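Local coordinates for ABC transporter periplasmic peptide-binding protein (Pseudoalteromonas, PDB 4QFL) that binds dipeptides such as Ala-Phe in the periplasm, probably to deliver them to an ABC transporter for uptake, at residues E36-V40 against G50-D54; N43-T48 against D181-L186; D54-Q59 against L242-I246; G250-I254 against T265-S269. All blocks are in the same frame, centred on the assembly; numbering follows the deposited sequence.

Contact 1 of 4, residues E36-V40 against G50-D54; sequences EANPV and GSTID. With PHE (phenylalanine), chain D.
The carboxylate of E36 is the flat group here, and S51 comes to it from above the plane. S51 OG donates to E36 OE2 at 3.2 Å and lies 45° out of the carboxylate plane. OE2 also holds a salt bridge with R383. Two waters lie between this carboxylate and that of D54; water 2 donates to both E36 OE1 and D54 OD2. E36 OE2 and D54 OD2 are 4.6 Å apart, and R383 and the waters probably ease the meeting of like charges. The methyl of A37 rests on S51, CB to CB at 3.8 Å.

T52 meets the V40 end of the 36-40 segment. Its OG1 stands anti to the carbonyl carbon (chi1 -63°), which turns it toward the loop backbone. There T52 OG1 accepts from V40 N at 3.0 Å, with an N-H...O angle of 157°. The same OG1 donates to water 4 at 2.6 Å, and that water donates to N38 O. The other branch, T52 CG2, packs on P39 CB at 3.8 Å.

Polar side chains and waters thus tie the 36-40 loop to the first turn of helix 50-60. That turn is part of the dipeptide site: G50 N donates to OXT of the bound phenylalanine at 2.8 Å, a backbone amide at a helix N-terminus meeting the peptide's carboxylate.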
loop_
_atom_site.group_PDB
_atom_site.type_symbol
_atom_site.label_atom_id
_atom_site.label_comp_id
_atom_site.label_asym_id
_atom_site.label_seq_id
_atom_site.Cartn_x
_atom_site.Cartn_y
_atom_site.Cartn_z
ATOM N N GLU A 36 -10.554 5.851 -7.726
ATOM C CA GLU A 36 -10.674 6.927 -6.747
ATOM C C GLU A 36 -9.594 8.020 -6.852
ATOM O O GLU A 36 -9.687 9.053 -6.193
ATOM C CB GLU A 36 -10.737 6.352 -5.321
ATOM C CG GLU A 36 -9.394 5.897 -4.723
ATOM C CD GLU A 36 -9.032 4.468 -5.067
ATOM O OE1 GLU A 36 -9.649 3.875 -5.981
ATOM O OE2 GLU A 36 -8.121 3.924 -4.407
ATOM N N ALA A 37 -8.566 7.807 -7.672
ATOM C CA ALA A 37 -7.525 8.821 -7.803
ATOM C C ALA A 37 -6.691 8.654 -9.058
ATOM O O ALA A 37 -6.653 7.594 -9.662
ATOM C CB ALA A 37 -6.625 8.839 -6.584
ATOM N N ASN A 38 -6.034 9.737 -9.430
ATOM C CA ASN A 38 -5.108 9.773 -10.539
ATOM C C ASN A 38 -3.863 8.937 -10.190
ATOM O O ASN A 38 -3.393 8.975 -9.051
ATOM C CB ASN A 38 -4.774 11.254 -10.748
ATOM C CG ASN A 38 -3.976 11.521 -11.991
ATOM O OD1 ASN A 38 -2.873 12.052 -11.909
ATOM N ND2 ASN A 38 -4.530 11.187 -13.151
ATOM N N PRO A 39 -3.330 8.155 -11.149
ATOM C CA PRO A 39 -2.081 7.440 -10.842
ATOM C C PRO A 39 -0.906 8.403 -10.879
ATOM O O PRO A 39 -0.872 9.274 -11.746
ATOM C CB PRO A 39 -1.957 6.441 -11.997
ATOM C CG PRO A 39 -2.622 7.140 -13.148
ATOM C CD PRO A 39 -3.758 7.938 -12.544
ATOM N N VAL A 40 0.041 8.248 -9.959
ATOM C CA VAL A 40 1.171 9.178 -9.850
ATOM C C VAL A 40 2.287 8.832 -10.826
ATOM O O VAL A 40 3.206 9.611 -11.043
ATOM C CB VAL A 40 1.756 9.215 -8.422
ATOM C CG1 VAL A 40 0.739 9.765 -7.445
ATOM C CG2 VAL A 40 2.219 7.840 -8.000
ATOM N N GLY A 50 -1.931 2.952 -2.940
ATOM C CA GLY A 50 -2.751 1.881 -3.486
ATOM C C GLY A 50 -3.565 2.269 -4.707
ATOM O O GLY A 50 -3.757 1.455 -5.608
ATOM N N SER A 51 -4.040 3.511 -4.730
ATOM C CA SER A 51 -4.831 4.023 -5.836
ATOM C C SER A 51 -4.081 3.881 -7.149
ATOM O O SER A 51 -4.660 3.515 -8.157
ATOM C CB SER A 51 -5.147 5.490 -5.594
ATOM O OG SER A 51 -5.464 5.686 -4.239
ATOM N N THR A 52 -2.788 4.178 -7.130
ATOM C CA THR A 52 -1.969 4.060 -8.324
ATOM C C THR A 52 -1.687 2.614 -8.656
ATOM O O THR A 52 -1.826 2.202 -9.800
ATOM C CB THR A 52 -0.646 4.797 -8.169
ATOM O OG1 THR A 52 -0.907 6.191 -8.001
ATOM C CG2 THR A 52 0.212 4.610 -9.410
ATOM N N ILE A 53 -1.293 1.842 -7.651
ATOM C CA ILE A 53 -0.966 0.429 -7.851
ATOM C C ILE A 53 -2.170 -0.379 -8.339
ATOM O O ILE A 53 -2.031 -1.299 -9.153
ATOM C CB ILE A 53 -0.393 -0.205 -6.558
ATOM C CG1 ILE A 53 0.873 0.536 -6.117
ATOM C CG2 ILE A 53 -0.101 -1.668 -6.774
ATOM C CD1 ILE A 53 1.943 0.628 -7.190
ATOM N N ASP A 54 -3.355 -0.031 -7.845
ATOM C CA ASP A 54 -4.564 -0.733 -8.242
ATOM C C ASP A 54 -4.754 -0.610 -9.744
ATOM O O ASP A 54 -5.292 -1.513 -10.372
ATOM C CB ASP A 54 -5.792 -0.199 -7.501
ATOM C CG ASP A 54 -5.993 -0.856 -6.137
ATOM O OD1 ASP A 54 -5.278 -1.833 -5.834
ATOM O OD2 ASP A 54 -6.874 -0.409 -5.369
HETATM N N PHE D . -0.903 2.705 0.927
HETATM C CA PHE D . -1.878 3.655 1.451
HETATM C C PHE D . -3.198 3.484 0.735
HETATM O O PHE D . -4.258 3.651 1.329
HETATM C CB PHE D . -1.394 5.084 1.234
HETATM C CG PHE D . -0.253 5.476 2.107
HETATM C CD1 PHE D . -0.288 5.230 3.470
HETATM C CD2 PHE D . 0.852 6.098 1.571
HETATM C CE1 PHE D . 0.750 5.600 4.279
HETATM C CE2 PHE D . 1.897 6.472 2.374
HETATM C CZ PHE D . 1.852 6.222 3.730
HETATM O OXT PHE D . -3.227 3.183 -0.459
HETATM O O HOH W 1 -6.623 1.559 -3.513
HETATM O O HOH W 2 -8.748 1.056 -6.616
HETATM O O HOH W 3 -7.128 5.074 -8.467
HETATM O O HOH W 4 -2.643 7.648 -6.733
#

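Contact 2 of 4, residues N43-T48 against D181-L186; sequences NPQVTT and DFAVVL. With PHE (phenylalanine), chain D; ALA (alanine), chain C.
F182 places its ring beside the backbone of P44, T47 and T48; T48 belongs to the dipeptide pocket of this periplasmic binding protein. T47 O comes within 3.2 Å of F182 CD1, obliquely to the ring. P44 O and CB of the bound alanine both lie at the ring edge, near its plane. T48 CA approaches F182 CE1 at 3.7 Å.

P44 is the next point of contact. P44 CB presses on D181 O at 3.3 Å, a buried carbonyl with no polar partner in the model. P44 CG meets V184 CG2 at 3.9 Å, the two side chains crossing at about a right angle. Further along, L186 CD1 packs on the amide end of Q45, which comes from the opposite direction.

A second shell sets these groups. With chi1 at 173°, the N43 amide turns forward along the chain, and OD1 takes the Q45 N-H from above its carbonyl plane, an Asx turn. N43 ND2 donates nearly straight to Q45 OE1, 3.1 Å away, and also bonds D204. Q45 NE2 donates to T121 O and to water 5, which donates to F182 O and V184 O, bridging the segments. An alanine at N43 would probably cost the Asx turn and leave Q45 OE1 without this donor and D204 without a mate, though T121 and water 5 would still hold Q45 NE2. Y142 stacks on the F182 ring. At the pocket end, T48 O accepts a hydrogen bond from N of the bound phenylalanine at 2.9 Å.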
loop_
_atom_site.group_PDB
_atom_site.type_symbol
_atom_site.label_atom_id
_atom_site.label_comp_id
_atom_site.label_asym_id
_atom_site.label_seq_id
_atom_site.Cartn_x
_atom_site.Cartn_y
_atom_site.Cartn_z
ATOM N N ASN A 43 4.985 3.422 -13.200
ATOM C CA ASN A 43 5.946 2.496 -12.627
ATOM C C ASN A 43 5.700 2.307 -11.134
ATOM O O ASN A 43 5.869 3.242 -10.351
ATOM C CB ASN A 43 7.368 2.993 -12.875
ATOM C CG ASN A 43 8.400 2.166 -12.164
ATOM O OD1 ASN A 43 8.104 1.098 -11.624
ATOM N ND2 ASN A 43 9.636 2.652 -12.163
ATOM N N PRO A 44 5.314 1.085 -10.728
ATOM C CA PRO A 44 4.959 0.784 -9.333
ATOM C C PRO A 44 6.088 1.054 -8.339
ATOM O O PRO A 44 5.821 1.240 -7.155
ATOM C CB PRO A 44 4.641 -0.716 -9.369
ATOM C CG PRO A 44 4.270 -0.988 -10.793
ATOM C CD PRO A 44 5.113 -0.073 -11.615
ATOM N N GLN A 45 7.324 1.055 -8.823
ATOM C CA GLN A 45 8.504 1.299 -7.993
ATOM C C GLN A 45 8.495 2.621 -7.235
ATOM O O GLN A 45 9.067 2.725 -6.152
ATOM C CB GLN A 45 9.766 1.273 -8.857
ATOM C CG GLN A 45 10.116 -0.083 -9.426
ATOM C CD GLN A 45 11.463 -0.057 -10.107
ATOM O OE1 GLN A 45 11.831 0.941 -10.725
ATOM N NE2 GLN A 45 12.213 -1.146 -9.987
ATOM N N VAL A 46 7.853 3.629 -7.817
ATOM C CA VAL A 46 7.998 4.994 -7.343
ATOM C C VAL A 46 6.901 5.446 -6.365
ATOM O O VAL A 46 6.871 6.603 -5.938
ATOM C CB VAL A 46 8.122 5.972 -8.534
ATOM C CG1 VAL A 46 9.210 5.496 -9.501
ATOM C CG2 VAL A 46 6.816 6.120 -9.256
ATOM N N THR A 47 6.018 4.524 -5.989
ATOM C CA THR A 47 4.915 4.869 -5.111
ATOM C C THR A 47 4.568 3.749 -4.129
ATOM O O THR A 47 4.869 2.578 -4.381
ATOM C CB THR A 47 3.667 5.184 -5.942
ATOM O OG1 THR A 47 2.701 5.830 -5.115
ATOM C CG2 THR A 47 3.070 3.906 -6.486
ATOM N N THR A 48 3.951 4.125 -3.005
ATOM C CA THR A 48 3.289 3.172 -2.133
ATOM C C THR A 48 1.802 3.490 -2.037
ATOM O O THR A 48 1.128 3.062 -1.104
ATOM C CB THR A 48 3.867 3.168 -0.721
ATOM O OG1 THR A 48 3.719 4.466 -0.135
ATOM C CG2 THR A 48 5.329 2.789 -0.754
ATOM N N ASP A 181 3.547 -5.784 -4.965
ATOM C CA ASP A 181 3.158 -5.124 -6.206
ATOM C C ASP A 181 4.183 -4.101 -6.697
ATOM O O ASP A 181 4.105 -3.631 -7.834
ATOM C CB ASP A 181 1.816 -4.416 -6.023
ATOM C CG ASP A 181 0.688 -5.369 -5.698
ATOM O OD1 ASP A 181 0.462 -6.319 -6.476
ATOM O OD2 ASP A 181 0.035 -5.168 -4.657
ATOM N N PHE A 182 5.124 -3.735 -5.833
ATOM C CA PHE A 182 6.152 -2.760 -6.187
ATOM C C PHE A 182 7.309 -3.435 -6.927
ATOM O O PHE A 182 8.095 -2.766 -7.614
ATOM C CB PHE A 182 6.664 -2.055 -4.928
ATOM C CG PHE A 182 5.566 -1.647 -3.980
ATOM C CD1 PHE A 182 4.681 -0.635 -4.322
ATOM C CD2 PHE A 182 5.403 -2.287 -2.761
ATOM C CE1 PHE A 182 3.670 -0.277 -3.467
ATOM C CE2 PHE A 182 4.389 -1.919 -1.900
ATOM C CZ PHE A 182 3.531 -0.920 -2.252
ATOM N N ALA A 183 7.397 -4.760 -6.795
ATOM C CA ALA A 183 8.546 -5.516 -7.287
ATOM C C ALA A 183 8.368 -6.041 -8.710
ATOM O O ALA A 183 8.772 -7.166 -9.023
ATOM C CB ALA A 183 8.837 -6.665 -6.337
ATOM N N VAL A 184 7.773 -5.235 -9.582
ATOM C CA VAL A 184 7.501 -5.715 -10.936
ATOM C C VAL A 184 8.774 -5.733 -11.739
ATOM O O VAL A 184 9.753 -5.083 -11.374
ATOM C CB VAL A 184 6.488 -4.847 -11.668
ATOM C CG1 VAL A 184 5.178 -4.782 -10.886
ATOM C CG2 VAL A 184 7.052 -3.462 -11.919
ATOM N N VAL A 185 8.751 -6.474 -12.839
ATOM C CA VAL A 185 9.881 -6.534 -13.764
ATOM C C VAL A 185 9.755 -5.545 -14.928
ATOM O O VAL A 185 8.742 -5.533 -15.637
ATOM C CB VAL A 185 10.035 -7.947 -14.344
ATOM C CG1 VAL A 185 11.146 -7.971 -15.379
ATOM C CG2 VAL A 185 10.316 -8.932 -13.227
ATOM N N LEU A 186 10.792 -4.734 -15.127
ATOM C CA LEU A 186 10.797 -3.721 -16.180
ATOM C C LEU A 186 11.634 -4.138 -17.388
ATOM O O LEU A 186 12.360 -5.125 -17.334
ATOM C CB LEU A 186 11.327 -2.390 -15.638
ATOM C CG LEU A 186 10.631 -1.856 -14.388
ATOM C CD1 LEU A 186 11.281 -0.555 -13.928
ATOM C CD2 LEU A 186 9.185 -1.641 -14.700
HETATM N N PHE D . -0.903 2.705 0.927
HETATM C CA PHE D . -1.878 3.655 1.451
HETATM C C PHE D . -3.198 3.484 0.735
HETATM O O PHE D . -4.258 3.651 1.329
HETATM C CB PHE D . -1.394 5.084 1.234
HETATM C CG PHE D . -0.253 5.476 2.107
HETATM C CD1 PHE D . -0.288 5.230 3.470
HETATM C CD2 PHE D . 0.852 6.098 1.571
HETATM C CE1 PHE D . 0.750 5.600 4.279
HETATM C CE2 PHE D . 1.897 6.472 2.374
HETATM C CZ PHE D . 1.852 6.222 3.730
HETATM O OXT PHE D . -3.227 3.183 -0.459
HETATM N N ALA C . 0.362 -0.662 1.298
HETATM C CA ALA C . 0.046 0.507 0.482
HETATM C C ALA C . -0.972 1.401 1.187
HETATM O O ALA C . -1.798 0.918 1.961
HETATM C CB ALA C . -0.474 0.075 -0.892
HETATM O O HOH W 5 10.498 -3.414 -9.200
#

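Contact 3 of 4, residues D54-Q59 against L242-I246; sequences DIIANQ and LVYDI
I55 lays its CG2 methyl over the middle of one face of the Y244 ring. I55 CG2 is 3.9 Å from the centroid of the Y244 ring and 11° off its normal, a CH-pi contact. This is helix-on-sheet packing: helix 50-60 covers strand 241-246 in the alpha/beta core of a periplasmic binding protein. The short segments run nearly antiparallel, at 161°, with their axes 10.7 Å apart at closest.

Y244 and I55 slide past each other in opposite directions. The tyrosine reaches across to the helix, while I55 reaches back to the strand. The I55 chain is extended at chi2 (173°), which carries I55 CD1 on past the ring to I246 CD1 at 4.2 Å. V224 of the neighbouring strand 223-228 touches both I55 and Y244, and the Y244 ring also meets that of Y33.

One turn later on the helix, Q59 CG lies 4.0 Å from L242 CD1 and also comes close to Y244 OH, at 3.4 Å. L242 and Q59 cross at about a right angle. The apolar part of the interface therefore runs from I246 through Y244 to L242.

Its polar part centres on the phenol oxygen. Water 6 lies in the plane of the Y244 ring, at its edge, 3.0 Å from Y244 OH, and donates to D54 O at 2.6 Å.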
loop_
_atom_site.group_PDB
_atom_site.type_symbol
_atom_site.label_atom_id
_atom_site.label_comp_id
_atom_site.label_asym_id
_atom_site.label_seq_id
_atom_site.Cartn_x
_atom_site.Cartn_y
_atom_site.Cartn_z
ATOM N N ASP A 54 -3.355 -0.031 -7.845
ATOM C CA ASP A 54 -4.564 -0.733 -8.242
ATOM C C ASP A 54 -4.754 -0.610 -9.744
ATOM O O ASP A 54 -5.292 -1.513 -10.372
ATOM C CB ASP A 54 -5.792 -0.199 -7.501
ATOM C CG ASP A 54 -5.993 -0.856 -6.137
ATOM O OD1 ASP A 54 -5.278 -1.833 -5.834
ATOM O OD2 ASP A 54 -6.874 -0.409 -5.369
ATOM N N ILE A 55 -4.303 0.507 -10.315
ATOM C CA ILE A 55 -4.410 0.740 -11.760
ATOM C C ILE A 55 -3.351 -0.022 -12.564
ATOM O O ILE A 55 -3.687 -0.724 -13.513
ATOM C CB ILE A 55 -4.320 2.246 -12.121
ATOM C CG1 ILE A 55 -5.446 3.021 -11.452
ATOM C CG2 ILE A 55 -4.367 2.455 -13.632
ATOM C CD1 ILE A 55 -5.348 4.520 -11.616
ATOM N N ILE A 56 -2.084 0.098 -12.175
ATOM C CA ILE A 56 -0.977 -0.286 -13.049
ATOM C C ILE A 56 -0.313 -1.649 -12.813
ATOM O O ILE A 56 0.148 -2.280 -13.756
ATOM C CB ILE A 56 0.138 0.800 -13.047
ATOM C CG1 ILE A 56 0.803 0.881 -11.674
ATOM C CG2 ILE A 56 -0.428 2.150 -13.454
ATOM C CD1 ILE A 56 1.934 1.905 -11.595
ATOM N N ALA A 57 -0.260 -2.105 -11.569
ATOM C CA ALA A 57 0.647 -3.190 -11.195
ATOM C C ALA A 57 0.318 -4.552 -11.803
ATOM O O ALA A 57 1.119 -5.119 -12.546
ATOM C CB ALA A 57 0.725 -3.295 -9.685
ATOM N N ASN A 58 -0.866 -5.076 -11.490
ATOM C CA ASN A 58 -1.260 -6.390 -11.976
ATOM C C ASN A 58 -1.689 -6.364 -13.425
ATOM O O ASN A 58 -1.812 -7.416 -14.045
ATOM C CB ASN A 58 -2.396 -6.980 -11.133
ATOM C CG ASN A 58 -1.953 -7.355 -9.751
ATOM O OD1 ASN A 58 -2.502 -6.878 -8.755
ATOM N ND2 ASN A 58 -0.954 -8.210 -9.674
ATOM N N GLN A 59 -1.925 -5.173 -13.961
ATOM C CA GLN A 59 -2.422 -5.053 -15.325
ATOM C C GLN A 59 -1.306 -4.979 -16.365
ATOM O O GLN A 59 -1.358 -5.655 -17.382
ATOM C CB GLN A 59 -3.362 -3.857 -15.452
ATOM C CG GLN A 59 -4.757 -4.089 -14.869
ATOM C CD GLN A 59 -4.744 -4.384 -13.385
ATOM O OE1 GLN A 59 -4.372 -3.534 -12.572
ATOM N NE2 GLN A 59 -5.153 -5.590 -13.021
ATOM N N LEU A 242 -9.703 -2.017 -21.430
ATOM C CA LEU A 242 -9.855 -1.675 -20.032
ATOM C C LEU A 242 -9.657 -0.178 -19.916
ATOM O O LEU A 242 -8.577 0.330 -20.226
ATOM C CB LEU A 242 -8.768 -2.358 -19.211
ATOM C CG LEU A 242 -9.174 -3.347 -18.127
ATOM C CD1 LEU A 242 -7.918 -3.761 -17.357
ATOM C CD2 LEU A 242 -10.216 -2.726 -17.204
ATOM N N VAL A 243 -10.690 0.536 -19.483
ATOM C CA VAL A 243 -10.552 1.953 -19.211
ATOM C C VAL A 243 -10.772 2.192 -17.721
ATOM O O VAL A 243 -11.670 1.608 -17.119
ATOM C CB VAL A 243 -11.561 2.798 -20.023
ATOM C CG1 VAL A 243 -11.205 4.277 -19.937
ATOM C CG2 VAL A 243 -11.596 2.346 -21.477
ATOM N N TYR A 244 -9.920 3.028 -17.133
ATOM C CA TYR A 244 -10.131 3.548 -15.786
ATOM C C TYR A 244 -10.672 4.976 -15.865
ATOM O O TYR A 244 -10.083 5.849 -16.508
ATOM C CB TYR A 244 -8.834 3.535 -14.978
ATOM C CG TYR A 244 -8.310 2.163 -14.679
ATOM C CD1 TYR A 244 -7.564 1.467 -15.618
ATOM C CD2 TYR A 244 -8.568 1.557 -13.466
ATOM C CE1 TYR A 244 -7.086 0.206 -15.354
ATOM C CE2 TYR A 244 -8.098 0.285 -13.192
ATOM C CZ TYR A 244 -7.350 -0.379 -14.140
ATOM O OH TYR A 244 -6.868 -1.634 -13.878
ATOM N N ASP A 245 -11.803 5.195 -15.206
ATOM C CA ASP A 245 -12.442 6.496 -15.164
ATOM C C ASP A 245 -12.054 7.134 -13.843
ATOM O O ASP A 245 -12.514 6.713 -12.792
ATOM C CB ASP A 245 -13.959 6.315 -15.250
ATOM C CG ASP A 245 -14.717 7.622 -15.200
ATOM O OD1 ASP A 245 -14.142 8.625 -14.750
ATOM O OD2 ASP A 245 -15.902 7.643 -15.601
ATOM N N ILE A 246 -11.179 8.126 -13.895
ATOM C CA ILE A 246 -10.701 8.760 -12.672
ATOM C C ILE A 246 -11.764 9.662 -12.061
ATOM O O ILE A 246 -12.049 10.743 -12.572
ATOM C CB ILE A 246 -9.452 9.573 -12.933
ATOM C CG1 ILE A 246 -8.408 8.700 -13.626
ATOM C CG2 ILE A 246 -8.915 10.132 -11.635
ATOM C CD1 ILE A 246 -8.037 7.490 -12.852
HETATM O O HOH W 6 -7.539 -2.585 -11.106
#

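Contact 4 of 4, residues G250-I254 against T265-S269; sequences GTTRI and TAHPS
R253 leaves its helix with CG anti to the carbonyl carbon (chi1 -63°) and bends at chi3 (-61°), which turns the guanidinium edge-on to the backbone of A266 and H267. R253 NE donates to A266 O at 3.0 Å. R253 NH2 donates to H267 O at 3.1 Å and has a weak second bond to A266 O. Both carbonyl oxygens lie at the edge, in the guanidinium plane. Over one face lies G250 CA, offset toward the rim. NH1 is taken up by T247 O, just before the helix.

T265 adds a bond in the other direction. T265 OG1 donates to R253 O at 3.1 Å, from above the carbonyl plane. The T265 methyl, CG2, rests on R253 CB at 3.9 Å. I254 supplies apolar packing: I254 CD1 touches P268 CB at 4.1 Å, the side chains crossing at about a right angle. Water 7 donates to G250 O at 2.8 Å and to H267 O, joining the helix start to the turn.

With a methionine in place of R253, the A266 and H267 carbonyls would probably lose their shared donor and the turn after strand 264-266 would be less firmly fixed.

Within the contact, neutral carbonyls grip the guanidinium edge and fix its rotation. Its positive charge would probably polarise those carbonyls. The bond to H267 O probably steadies the backbone of H267, whose side chain touches E36 and R383, the latter a residue of the phenylalanine pocket.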
loop_
_atom_site.group_PDB
_atom_site.type_symbol
_atom_site.label_atom_id
_atom_site.label_comp_id
_atom_site.label_asym_id
_atom_site.label_seq_id
_atom_site.Cartn_x
_atom_site.Cartn_y
_atom_site.Cartn_z
ATOM N N GLY A 250 -16.526 9.888 -4.082
ATOM C CA GLY A 250 -17.107 8.587 -3.788
ATOM C C GLY A 250 -18.538 8.384 -4.261
ATOM O O GLY A 250 -18.871 7.371 -4.864
ATOM N N THR A 251 -19.400 9.343 -3.991
ATOM C CA THR A 251 -20.793 9.194 -4.376
ATOM C C THR A 251 -20.973 9.232 -5.894
ATOM O O THR A 251 -21.891 8.611 -6.432
ATOM C CB THR A 251 -21.683 10.235 -3.665
ATOM O OG1 THR A 251 -21.259 11.559 -4.011
ATOM C CG2 THR A 251 -21.559 10.058 -2.154
ATOM N N THR A 252 -20.093 9.944 -6.586
ATOM C CA THR A 252 -20.129 9.970 -8.041
ATOM C C THR A 252 -19.773 8.602 -8.633
ATOM O O THR A 252 -20.306 8.207 -9.670
ATOM C CB THR A 252 -19.178 11.046 -8.606
ATOM O OG1 THR A 252 -19.527 12.315 -8.056
ATOM C CG2 THR A 252 -19.270 11.127 -10.124
ATOM N N ARG A 253 -18.865 7.880 -7.982
ATOM C CA ARG A 253 -18.525 6.533 -8.436
ATOM C C ARG A 253 -19.729 5.634 -8.254
ATOM O O ARG A 253 -20.016 4.796 -9.095
ATOM C CB ARG A 253 -17.305 5.986 -7.701
ATOM C CG ARG A 253 -16.025 6.809 -7.947
ATOM C CD ARG A 253 -14.759 6.010 -7.631
ATOM N NE ARG A 253 -14.701 5.599 -6.232
ATOM C CZ ARG A 253 -14.380 6.412 -5.230
ATOM N NH1 ARG A 253 -14.080 7.679 -5.467
ATOM N NH2 ARG A 253 -14.355 5.950 -3.989
ATOM N N ILE A 254 -20.467 5.845 -7.170
ATOM C CA ILE A 254 -21.720 5.135 -6.961
ATOM C C ILE A 254 -22.703 5.489 -8.074
ATOM O O ILE A 254 -23.296 4.609 -8.693
ATOM C CB ILE A 254 -22.366 5.489 -5.602
ATOM C CG1 ILE A 254 -21.437 5.122 -4.454
ATOM C CG2 ILE A 254 -23.716 4.764 -5.433
ATOM C CD1 ILE A 254 -21.282 3.663 -4.266
ATOM N N THR A 265 -16.594 -0.361 -9.446
ATOM C CA THR A 265 -16.420 0.806 -8.597
ATOM C C THR A 265 -15.500 0.527 -7.424
ATOM O O THR A 265 -15.795 -0.284 -6.561
ATOM C CB THR A 265 -17.763 1.323 -8.062
ATOM O OG1 THR A 265 -18.384 2.123 -9.069
ATOM C CG2 THR A 265 -17.547 2.180 -6.842
ATOM N N ALA A 266 -14.370 1.216 -7.419
ATOM C CA ALA A 266 -13.406 1.110 -6.341
ATOM C C ALA A 266 -13.968 1.733 -5.081
ATOM O O ALA A 266 -14.641 2.764 -5.129
ATOM C CB ALA A 266 -12.108 1.811 -6.735
ATOM N N HIS A 267 -13.687 1.087 -3.958
ATOM C CA HIS A 267 -14.029 1.613 -2.644
ATOM C C HIS A 267 -15.399 2.279 -2.616
ATOM O O HIS A 267 -15.485 3.501 -2.496
ATOM C CB HIS A 267 -12.961 2.612 -2.184
ATOM C CG HIS A 267 -11.568 2.059 -2.200
ATOM N ND1 HIS A 267 -11.046 1.341 -1.150
ATOM C CD2 HIS A 267 -10.595 2.119 -3.140
ATOM C CE1 HIS A 267 -9.807 0.979 -1.439
ATOM N NE2 HIS A 267 -9.506 1.447 -2.637
ATOM N N PRO A 268 -16.478 1.479 -2.731
ATOM C CA PRO A 268 -17.838 2.027 -2.670
ATOM C C PRO A 268 -18.119 2.720 -1.338
ATOM O O PRO A 268 -17.717 2.239 -0.282
ATOM C CB PRO A 268 -18.724 0.790 -2.835
ATOM C CG PRO A 268 -17.863 -0.357 -2.475
ATOM C CD PRO A 268 -16.492 0.021 -2.923
ATOM N N SER A 269 -18.803 3.856 -1.395
ATOM C CA SER A 269 -19.124 4.614 -0.190
ATOM C C SER A 269 -20.099 3.867 0.727
ATOM O O SER A 269 -21.180 3.457 0.307
ATOM C CB SER A 269 -19.697 5.983 -0.557
ATOM O OG SER A 269 -18.766 6.747 -1.304
HETATM O O HOH W 7 -17.716 5.004 -4.025
#

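Overall arrangement
Contacts 1 and 3 lie closest, with centres about 8 Å apart. They use successive turns of helix 50-60 and share D54. Contact 2 is about 12 Å from contact 1, centre to centre, and I53 of that helix packs on T47 and D181. Along the chain, contact 2 alternates with contacts 1 and 3, while contact 4 comes last. Contact 4 touches contact 1 through E36, but its centre is about 26 Å from that of contact 2. Strands 241-246 and 264-266 both pair with strand 30-35. Contacts 1 and 3 hold helix 50-60 to its preceding loop and to strand 241-246; contact 2 joins that loop to 181-186, and contact 4 joins helix 250-258 to strand 264-266 and the turn after it. Contacts 1 and 2 both present backbone atoms to the dipeptide.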